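Local structure of HpcE (Thermus thermophilus, 1WZO) at residues A193-F198 / D209-G214. The protein probably catalyses the isomerisation of 2-hydroxyhepta-2,4-diene-1,7-dioate and belongs to the fumarylacetoacetate hydrolase family. Sequence-based numbering, arbitrary orientation.
Sequences AELLEF and DVLLTG
L195 and L196 of helix 192-200 pack against L211 of the short strand 210-212, a buried, wholly apolar helix-on-strand contact inside the fumarylacetoacetate hydrolase fold. A single methyl does most of the work: L211 CD2 lies 3.7 Å from L195 CB and 3.7 Å from L196 CD2, so it meets the base of one leucine and the tip of the next. L211 reaches the helix with CG trans to its own backbone N (chi1 168°), and its side chain runs at about a right angle to that of L195 but only obliquely to that of L196. Just beyond the strand, T213 CG2 lies 4.2 Å from L195 CD1, a looser methyl contact. The hydroxyl of T213 is engaged elsewhere, with OG1 hydrogen-bonded to the carbonyl of L100. Strand 210-212 runs between strand 46-50, parallel to it, and strand 94-104, antiparallel; V49 of the former touches both L195 and L211, extending the apolar layer under the helix. No hydrogen bond or salt bridge joins the two segments, which implies that burial of hydrocarbon rather than directed bonding holds them together here, while the strand's backbone bonds go to its sheet neighbours.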
ATOM      1  N   ALA B 193      20.731  16.368 -11.312  1.00 18.22           N
ATOM      2  CA  ALA B 193      20.081  16.385 -12.622  1.00 17.43           C
ATOM      3  C   ALA B 193      20.658  15.322 -13.557  1.00 16.63           C
ATOM      4  O   ALA B 193      19.916  14.623 -14.232  1.00 16.64           O
ATOM      5  CB  ALA B 193      20.212  17.768 -13.260  1.00 17.89           C
ATOM      6  N   GLU B 194      21.980  15.202 -13.602  1.00 16.92           N
ATOM      7  CA  GLU B 194      22.600  14.206 -14.468  1.00 16.91           C
ATOM      8  C   GLU B 194      22.278  12.777 -14.024  1.00 17.09           C
ATOM      9  O   GLU B 194      22.085  11.888 -14.860  1.00 15.73           O
ATOM     10  CB  GLU B 194      24.113  14.408 -14.511  1.00 18.59           C
ATOM     11  CG  GLU B 194      24.535  15.698 -15.211  1.00 22.05           C
ATOM     12  CD  GLU B 194      26.026  15.918 -15.139  1.00 23.24           C
ATOM     13  OE1 GLU B 194      26.562  15.912 -14.015  1.00 21.74           O
ATOM     14  OE2 GLU B 194      26.659  16.093 -16.203  1.00 25.63           O
ATOM     15  N   LEU B 195      22.227  12.562 -12.713  1.00 15.92           N
ATOM     16  CA  LEU B 195      21.921  11.246 -12.160  1.00 17.21           C
ATOM     17  C   LEU B 195      20.481  10.826 -12.481  1.00 17.84           C
ATOM     18  O   LEU B 195      20.232   9.684 -12.885  1.00 16.65           O
ATOM     19  CB  LEU B 195      22.148  11.249 -10.640  1.00 15.51           C
ATOM     20  CG  LEU B 195      23.609  11.348 -10.185  1.00 15.49           C
ATOM     21  CD1 LEU B 195      23.680  11.559  -8.683  1.00 15.42           C
ATOM     22  CD2 LEU B 195      24.351  10.068 -10.579  1.00 16.01           C
ATOM     23  N   LEU B 196      19.533  11.743 -12.309  1.00 14.76           N
ATOM     24  CA  LEU B 196      18.134  11.432 -12.597  1.00 16.65           C
ATOM     25  C   LEU B 196      17.916  11.200 -14.092  1.00 17.26           C
ATOM     26  O   LEU B 196      17.026  10.444 -14.492  1.00 19.09           O
ATOM     27  CB  LEU B 196      17.218  12.558 -12.099  1.00 16.94           C
ATOM     28  CG  LEU B 196      17.163  12.768 -10.581  1.00 16.49           C
ATOM     29  CD1 LEU B 196      16.364  14.030 -10.275  1.00 16.91           C
ATOM     30  CD2 LEU B 196      16.529  11.553  -9.899  1.00 17.21           C
ATOM     31  N   GLU B 197      18.726  11.853 -14.921  1.00 17.24           N
ATOM     32  CA  GLU B 197      18.621  11.668 -16.365  1.00 18.06           C
ATOM     33  C   GLU B 197      19.141  10.273 -16.706  1.00 17.52           C
ATOM     34  O   GLU B 197      18.515   9.529 -17.459  1.00 17.57           O
ATOM     35  CB  GLU B 197      19.472  12.707 -17.102  1.00 19.49           C
ATOM     36  CG  GLU B 197      19.535  12.507 -18.609  1.00 20.30           C
ATOM     37  CD  GLU B 197      20.490  13.485 -19.276  1.00 23.69           C
ATOM     38  OE1 GLU B 197      21.698  13.425 -18.978  1.00 23.68           O
ATOM     39  OE2 GLU B 197      20.036  14.316 -20.089  1.00 21.09           O
ATOM     40  N   PHE B 198      20.297   9.936 -16.142  1.00 17.34           N
ATOM     41  CA  PHE B 198      20.922   8.641 -16.386  1.00 17.30           C
ATOM     42  C   PHE B 198      20.003   7.494 -15.987  1.00 16.99           C
ATOM     43  O   PHE B 198      19.824   6.538 -16.745  1.00 15.96           O
ATOM     44  CB  PHE B 198      22.233   8.529 -15.605  1.00 17.65           C
ATOM     45  CG  PHE B 198      22.936   7.209 -15.788  1.00 17.91           C
ATOM     46  CD1 PHE B 198      23.615   6.924 -16.968  1.00 19.91           C
ATOM     47  CD2 PHE B 198      22.883   6.236 -14.792  1.00 19.85           C
ATOM     48  CE1 PHE B 198      24.231   5.680 -17.161  1.00 19.85           C
ATOM     49  CE2 PHE B 198      23.496   4.991 -14.974  1.00 21.22           C
ATOM     50  CZ  PHE B 198      24.169   4.717 -16.163  1.00 19.80           C
ATOM     51  N   ASP B 209      10.283   7.887  -4.717  1.00 14.71           N
ATOM     52  CA  ASP B 209      11.469   7.061  -4.921  1.00 13.54           C
ATOM     53  C   ASP B 209      12.587   7.976  -4.429  1.00 14.68           C
ATOM     54  O   ASP B 209      12.435   9.206  -4.433  1.00 14.76           O
ATOM     55  CB  ASP B 209      11.682   6.720  -6.399  1.00 12.72           C
ATOM     56  CG  ASP B 209      10.855   5.519  -6.846  1.00 15.78           C
ATOM     57  OD1 ASP B 209      10.240   4.866  -5.978  1.00 14.95           O
ATOM     58  OD2 ASP B 209      10.833   5.224  -8.058  1.00 16.02           O
ATOM     59  N   VAL B 210      13.712   7.400  -4.019  1.00 13.92           N
ATOM     60  CA  VAL B 210      14.805   8.210  -3.478  1.00 14.97           C
ATOM     61  C   VAL B 210      16.162   7.975  -4.135  1.00 17.79           C
ATOM     62  O   VAL B 210      16.528   6.839  -4.447  1.00 16.03           O
ATOM     63  CB  VAL B 210      14.963   7.951  -1.955  1.00 13.97           C
ATOM     64  CG1 VAL B 210      16.161   8.730  -1.400  1.00 12.33           C
ATOM     65  CG2 VAL B 210      13.676   8.334  -1.227  1.00 13.05           C
ATOM     66  N   LEU B 211      16.900   9.065  -4.336  1.00 16.37           N
ATOM     67  CA  LEU B 211      18.232   9.001  -4.916  1.00 15.64           C
ATOM     68  C   LEU B 211      19.230   9.489  -3.882  1.00 16.69           C
ATOM     69  O   LEU B 211      19.092  10.599  -3.355  1.00 17.49           O
ATOM     70  CB  LEU B 211      18.320   9.884  -6.168  1.00 17.52           C
ATOM     71  CG  LEU B 211      19.726  10.149  -6.727  1.00 16.74           C
ATOM     72  CD1 LEU B 211      20.355   8.850  -7.219  1.00 16.38           C
ATOM     73  CD2 LEU B 211      19.632  11.161  -7.865  1.00 15.55           C
ATOM     74  N   LEU B 212      20.215   8.650  -3.572  1.00 14.41           N
ATOM     75  CA  LEU B 212      21.273   8.995  -2.628  1.00 15.50           C
ATOM     76  C   LEU B 212      22.406   9.453  -3.536  1.00 17.19           C
ATOM     77  O   LEU B 212      22.811   8.732  -4.450  1.00 18.32           O
ATOM     78  CB  LEU B 212      21.688   7.768  -1.810  1.00 15.32           C
ATOM     79  CG  LEU B 212      20.547   7.107  -1.028  1.00 16.23           C
ATOM     80  CD1 LEU B 212      21.083   5.913  -0.247  1.00 17.39           C
ATOM     81  CD2 LEU B 212      19.905   8.125  -0.090  1.00 17.43           C
ATOM     82  N   THR B 213      22.929  10.645  -3.277  1.00 16.65           N
ATOM     83  CA  THR B 213      23.945  11.218  -4.145  1.00 16.55           C
ATOM     84  C   THR B 213      25.421  10.982  -3.845  1.00 16.47           C
ATOM     85  O   THR B 213      26.285  11.532  -4.524  1.00 17.99           O
ATOM     86  CB  THR B 213      23.680  12.728  -4.291  1.00 17.67           C
ATOM     87  OG1 THR B 213      23.678  13.341  -2.994  1.00 16.63           O
ATOM     88  CG2 THR B 213      22.308  12.951  -4.945  1.00 15.97           C
ATOM     89  N   GLY B 214      25.716  10.163  -2.846  1.00 17.61           N
ATOM     90  CA  GLY B 214      27.105   9.871  -2.534  1.00 18.59           C
ATOM     91  C   GLY B 214      27.693  10.734  -1.437  1.00 20.41           C
ATOM     92  O   GLY B 214      27.006  11.583  -0.866  1.00 20.04           O
TER